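Local coordinates for hypothetical protein ST1625 (Sulfolobus tokodaii, PDB 1WY6) that is of unknown function but folds as an all-helical repeat protein from a hyperthermophilic archaeon, a build that often serves as a binding scaffold, at residues I131-A134 with L135-V138; L148-A151 with C152-E156. One frame throughout, in Å; residues are numbered along the deposited sequence.

Contact 1 (I131-A134 with L135-V138)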
ATOM      1  N   ILE A 131      -4.809  10.127   1.884  1.00 14.39           N
ATOM      2  CA  ILE A 131      -4.920  10.260   0.427  1.00 14.82           C
ATOM      3  C   ILE A 131      -5.022  11.719  -0.036  1.00 14.99           C
ATOM      4  O   ILE A 131      -4.447  12.096  -1.062  1.00 13.05           O
ATOM      5  CB  ILE A 131      -6.146   9.471  -0.139  1.00 15.08           C
ATOM      6  CG1 ILE A 131      -5.905   7.961  -0.047  1.00 20.98           C
ATOM      7  CG2 ILE A 131      -6.372   9.824  -1.607  1.00 17.43           C
ATOM      8  CD1 ILE A 131      -6.005   7.387   1.333  1.00 28.26           C
ATOM      9  N   ALA A 132      -5.756  12.535   0.715  1.00 14.28           N
ATOM     10  CA  ALA A 132      -5.916  13.947   0.377  1.00 13.37           C
ATOM     11  C   ALA A 132      -4.564  14.644   0.308  1.00 14.37           C
ATOM     12  O   ALA A 132      -4.254  15.347  -0.655  1.00  9.72           O
ATOM     13  CB  ALA A 132      -6.799  14.637   1.419  1.00 13.80           C
ATOM     14  N   ASN A 133      -3.764  14.446   1.348  1.00 14.03           N
ATOM     15  CA  ASN A 133      -2.452  15.053   1.425  1.00 14.84           C
ATOM     16  C   ASN A 133      -1.476  14.486   0.385  1.00 15.28           C
ATOM     17  O   ASN A 133      -0.600  15.202  -0.099  1.00 15.44           O
ATOM     18  CB  ASN A 133      -1.919  14.905   2.856  1.00 17.31           C
ATOM     19  CG  ASN A 133      -2.650  15.819   3.843  1.00 13.96           C
ATOM     20  OD1 ASN A 133      -2.522  15.680   5.058  1.00 19.34           O
ATOM     21  ND2 ASN A 133      -3.413  16.764   3.314  1.00 18.46           N
ATOM     22  N   ALA A 134      -1.629  13.211   0.031  1.00 13.15           N
ATOM     23  CA  ALA A 134      -0.763  12.624  -0.988  1.00 13.19           C
ATOM     24  C   ALA A 134      -1.172  13.244  -2.333  1.00 13.14           C
ATOM     25  O   ALA A 134      -0.329  13.597  -3.161  1.00 14.61           O
ATOM     26  CB  ALA A 134      -0.937  11.111  -1.033  1.00 14.00           C
ATOM     27  N   LEU A 135      -2.478  13.380  -2.541  1.00 14.93           N
ATOM     28  CA  LEU A 135      -2.978  13.961  -3.777  1.00 17.47           C
ATOM     29  C   LEU A 135      -2.474  15.390  -3.950  1.00 20.08           C
ATOM     30  O   LEU A 135      -1.996  15.763  -5.018  1.00 18.87           O
ATOM     31  CB  LEU A 135      -4.515  13.942  -3.794  1.00 19.94           C
ATOM     32  CG  LEU A 135      -5.150  12.582  -4.108  1.00 14.94           C
ATOM     33  CD1 LEU A 135      -6.643  12.608  -3.791  1.00 18.17           C
ATOM     34  CD2 LEU A 135      -4.910  12.234  -5.584  1.00 12.66           C
ATOM     35  N   ARG A 136      -2.571  16.187  -2.893  1.00 19.19           N
ATOM     36  CA  ARG A 136      -2.128  17.566  -2.966  1.00 21.89           C
ATOM     37  C   ARG A 136      -0.654  17.593  -3.379  1.00 22.40           C
ATOM     38  O   ARG A 136      -0.207  18.526  -4.053  1.00 20.95           O
ATOM     39  CB  ARG A 136      -2.350  18.249  -1.613  1.00 23.94           C
ATOM     40  CG  ARG A 136      -2.426  19.758  -1.680  1.00 31.37           C
ATOM     41  CD  ARG A 136      -3.054  20.316  -0.416  1.00 35.55           C
ATOM     42  NE  ARG A 136      -4.509  20.190  -0.427  1.00 45.16           N
ATOM     43  CZ  ARG A 136      -5.261  20.028   0.658  1.00 49.69           C
ATOM     44  NH1 ARG A 136      -6.578  19.931   0.549  1.00 51.14           N
ATOM     45  NH2 ARG A 136      -4.699  19.941   1.853  1.00 52.32           N
ATOM     46  N   ARG A 137       0.091  16.552  -3.002  1.00 22.96           N
ATOM     47  CA  ARG A 137       1.508  16.454  -3.349  1.00 24.11           C
ATOM     48  C   ARG A 137       1.741  16.183  -4.839  1.00 23.48           C
ATOM     49  O   ARG A 137       2.847  16.385  -5.334  1.00 23.09           O
ATOM     50  CB  ARG A 137       2.204  15.360  -2.526  1.00 24.78           C
ATOM     51  CG  ARG A 137       2.459  15.710  -1.060  1.00 29.32           C
ATOM     52  CD  ARG A 137       3.301  14.631  -0.378  1.00 34.75           C
ATOM     53  NE  ARG A 137       4.632  14.511  -0.979  1.00 38.37           N
ATOM     54  CZ  ARG A 137       5.446  13.465  -0.822  1.00 36.93           C
ATOM     55  NH1 ARG A 137       5.072  12.429  -0.076  1.00 33.72           N
ATOM     56  NH2 ARG A 137       6.635  13.452  -1.419  1.00 26.57           N
ATOM     57  N   VAL A 138       0.716  15.712  -5.549  1.00 21.93           N
ATOM     58  CA  VAL A 138       0.853  15.459  -6.986  1.00 20.88           C
ATOM     59  C   VAL A 138       0.135  16.520  -7.826  1.00 21.41           C
ATOM     60  O   VAL A 138       0.002  16.378  -9.046  1.00 21.31           O
ATOM     61  CB  VAL A 138       0.343  14.038  -7.408  1.00 19.33           C
ATOM     62  CG1 VAL A 138       1.363  12.977  -7.011  1.00 20.34           C
ATOM     63  CG2 VAL A 138      -0.997  13.736  -6.774  1.00 13.37           C
TER
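Ile131 and Leu135, one helical turn apart, lie side by side and point the same way, the CG2 methyl of Ile131 meeting CD1 of Leu135 at 3.5 Å. CG2 of Ile131 stands anti to the backbone N, which swings this methyl toward Leu135. In the backbone Leu135 N donates to Ile131 O (2.8 Å, 158° at the hydrogen). Both branched side chains suit a buried strip: both rest on Leu147 of helix 141-153, and on helix 107-117 Ile131 meets Ile113 while Leu135 meets Leu110. Cutting Leu135 back to an alanine is likely to open a gap beside the Ile131 methyl and to leave Leu147 and Leu110 without a packing partner here. On another flank Asn133 and Arg136 run alongside each other, amide and guanidinium planes 56° apart; ND2 of Asn133 and NH2 of Arg136, 3.7 Å apart, are both donors, so the groups merely lie alongside. Short, polar Asn133 suits an exposed site, while Arg136 can lay its long stem on helix 141-153. Ala134, small enough for close packing, fits against Leu98 and Val102 of helix 92-103. Ala134 O receives weak bonds from Arg137 N and Val138 N. An apolar strip on one flank and polar chains on another mark an amphipathic helix in a helical-repeat fold.

Contact 2 (L148-A151 with C152-E156)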
ATOM      1  N   LEU A 148     -10.627  16.282   2.236  1.00 13.27           N
ATOM      2  CA  LEU A 148     -10.483  16.942   3.530  1.00 13.83           C
ATOM      3  C   LEU A 148     -11.831  17.475   3.994  1.00 15.23           C
ATOM      4  O   LEU A 148     -12.097  17.538   5.189  1.00 19.58           O
ATOM      5  CB  LEU A 148      -9.468  18.087   3.457  1.00 13.67           C
ATOM      6  CG  LEU A 148      -7.993  17.666   3.432  1.00 15.26           C
ATOM      7  CD1 LEU A 148      -7.098  18.908   3.369  1.00 10.60           C
ATOM      8  CD2 LEU A 148      -7.680  16.835   4.664  1.00 15.56           C
ATOM      9  N   ILE A 149     -12.679  17.865   3.047  1.00 16.59           N
ATOM     10  CA  ILE A 149     -14.007  18.362   3.384  1.00 20.35           C
ATOM     11  C   ILE A 149     -14.801  17.195   3.967  1.00 21.27           C
ATOM     12  O   ILE A 149     -15.476  17.345   4.984  1.00 22.46           O
ATOM     13  CB  ILE A 149     -14.737  18.938   2.138  1.00 20.46           C
ATOM     14  CG1 ILE A 149     -14.137  20.299   1.771  1.00 17.26           C
ATOM     15  CG2 ILE A 149     -16.229  19.073   2.418  1.00 23.12           C
ATOM     16  CD1 ILE A 149     -14.708  20.910   0.511  1.00 24.09           C
ATOM     17  N   GLU A 150     -14.702  16.032   3.325  1.00 20.43           N
ATOM     18  CA  GLU A 150     -15.393  14.838   3.804  1.00 20.84           C
ATOM     19  C   GLU A 150     -14.855  14.407   5.170  1.00 17.53           C
ATOM     20  O   GLU A 150     -15.614  13.973   6.031  1.00 15.24           O
ATOM     21  CB  GLU A 150     -15.243  13.686   2.807  1.00 22.70           C
ATOM     22  CG  GLU A 150     -15.897  12.391   3.283  1.00 30.97           C
ATOM     23  CD  GLU A 150     -17.411  12.503   3.433  1.00 34.58           C
ATOM     24  OE1 GLU A 150     -17.992  11.668   4.156  1.00 38.62           O
ATOM     25  OE2 GLU A 150     -18.022  13.413   2.825  1.00 30.04           O
ATOM     26  N   ALA A 151     -13.545  14.525   5.365  1.00 16.68           N
ATOM     27  CA  ALA A 151     -12.926  14.158   6.640  1.00 16.08           C
ATOM     28  C   ALA A 151     -13.416  15.095   7.746  1.00 16.00           C
ATOM     29  O   ALA A 151     -13.616  14.684   8.886  1.00 14.89           O
ATOM     30  CB  ALA A 151     -11.408  14.240   6.529  1.00 15.82           C
ATOM     31  N   CYS A 152     -13.584  16.366   7.401  1.00 18.39           N
ATOM     32  CA  CYS A 152     -14.063  17.361   8.353  1.00 17.60           C
ATOM     33  C   CYS A 152     -15.489  16.961   8.736  1.00 19.93           C
ATOM     34  O   CYS A 152     -15.870  16.985   9.910  1.00 20.23           O
ATOM     35  CB  CYS A 152     -14.024  18.755   7.698  1.00 18.69           C
ATOM     36  SG  CYS A 152     -14.785  20.096   8.670  1.00 14.30           S
ATOM     37  N   LYS A 153     -16.265  16.565   7.734  1.00 22.23           N
ATOM     38  CA  LYS A 153     -17.638  16.126   7.955  1.00 22.96           C
ATOM     39  C   LYS A 153     -17.672  14.916   8.888  1.00 24.45           C
ATOM     40  O   LYS A 153     -18.560  14.804   9.731  1.00 23.96           O
ATOM     41  CB  LYS A 153     -18.293  15.763   6.626  1.00 24.36           C
ATOM     42  CG  LYS A 153     -19.722  15.266   6.757  1.00 23.27           C
ATOM     43  CD  LYS A 153     -20.338  15.021   5.394  1.00 21.50           C
ATOM     44  CE  LYS A 153     -21.782  14.564   5.508  1.00 25.31           C
ATOM     45  NZ  LYS A 153     -22.495  14.706   4.201  1.00 17.48           N
ATOM     46  N   LYS A 154     -16.703  14.014   8.731  1.00 24.21           N
ATOM     47  CA  LYS A 154     -16.622  12.820   9.566  1.00 23.39           C
ATOM     48  C   LYS A 154     -16.113  13.150  10.963  1.00 23.18           C
ATOM     49  O   LYS A 154     -15.969  12.258  11.798  1.00 22.39           O
ATOM     50  CB  LYS A 154     -15.695  11.774   8.940  1.00 24.53           C
ATOM     51  CG  LYS A 154     -16.260  11.054   7.730  1.00 29.84           C
ATOM     52  CD  LYS A 154     -15.291   9.973   7.270  1.00 30.49           C
ATOM     53  CE  LYS A 154     -15.879   9.158   6.139  1.00 36.67           C
ATOM     54  NZ  LYS A 154     -17.099   8.443   6.580  1.00 38.82           N
ATOM     55  N   GLY A 155     -15.827  14.429  11.203  1.00 24.24           N
ATOM     56  CA  GLY A 155     -15.361  14.855  12.512  1.00 22.77           C
ATOM     57  C   GLY A 155     -13.865  15.033  12.709  1.00 20.35           C
ATOM     58  O   GLY A 155     -13.411  15.180  13.842  1.00 19.46           O
ATOM     59  N   GLU A 156     -13.092  15.030  11.626  1.00 19.64           N
ATOM     60  CA  GLU A 156     -11.647  15.196  11.745  1.00 20.40           C
ATOM     61  C   GLU A 156     -11.280  16.667  11.938  1.00 17.55           C
ATOM     62  O   GLU A 156     -11.352  17.466  11.003  1.00 17.71           O
ATOM     63  CB  GLU A 156     -10.941  14.631  10.508  1.00 18.96           C
ATOM     64  CG  GLU A 156      -9.426  14.799  10.542  1.00 22.78           C
ATOM     65  CD  GLU A 156      -8.769  13.981  11.630  1.00 33.67           C
ATOM     66  OE1 GLU A 156      -7.580  14.224  11.911  1.00 31.76           O
ATOM     67  OE2 GLU A 156      -9.435  13.088  12.198  1.00 43.52           O
TER
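Glu150 sends CG anti to its own amide nitrogen (chi1 178°) and then bends at chi2 (64°), which sets the carboxylate on the outer flank beside its own turn, where the stems of Lys153 and Lys154 reach back to it from the turn that follows. The helix ends here in a Schellman motif, the turn that closes helix 141-153 before helix 157-164 begins. Each lysine crosses the glutamate at a slant and meets a different oxygen: OE2 of Glu150 lies 3.8 Å from CD of Lys153, and OE1 of Glu150 lies 3.8 Å from CE of Lys154. The contact is thus made with the aliphatic stems. NZ of Lys154 stops 4.1 Å from OE1 of Glu150, beyond a salt bridge, though the opposite charges probably still attract. Long, flexible chains suit this exposed edge of the helix end, where the lysine stems can pack while their charged ends can probably stay hydrated. Regular helical bonds hold this turn, among them Lys154 N to Glu150 O.

Gly155 takes a positive phi of 98°, where a side chain would press against the carbonyl oxygen of Lys154; glycine therefore fits this bend. Its N bonds to Cys152 O at 2.9 Å, the inner of the two bonds that define the motif. Ala151 is buried against Ala159 of helix 157-164, and its small methyl lets the next helix come close. Cys152 ties the same two helices together covalently through a disulfide to Cys160. Glu156 occupies the N-cap position of helix 157-164, so one short turn serves both helix ends. The outer Schellman bond runs from Glu156 N to Ala151 O, 2.8 Å long and nearly straight, while CB of Glu156 lies 4.0 Å from CB of Ala151.

Contact 1 closes before contact 2 opens, and their centres lie 15 Å apart on the same side of the chain's centre. The first lies in the C-terminal part of helix 125-137 and the second at the end of helix 141-153, the next helix along the chain. They touch directly: Leu148 packs its CG 3.8 Å from CB of Ala132, and it also lies against the Arg136 side chain. Helix 125-137 thereby joins helices 92-103 and 107-117 to helix 141-153, which passes the packing on to helix 157-164. Together they extend the stack of helices to its C-terminal end, consistent with a repeat protein built by successive helix-on-helix packing.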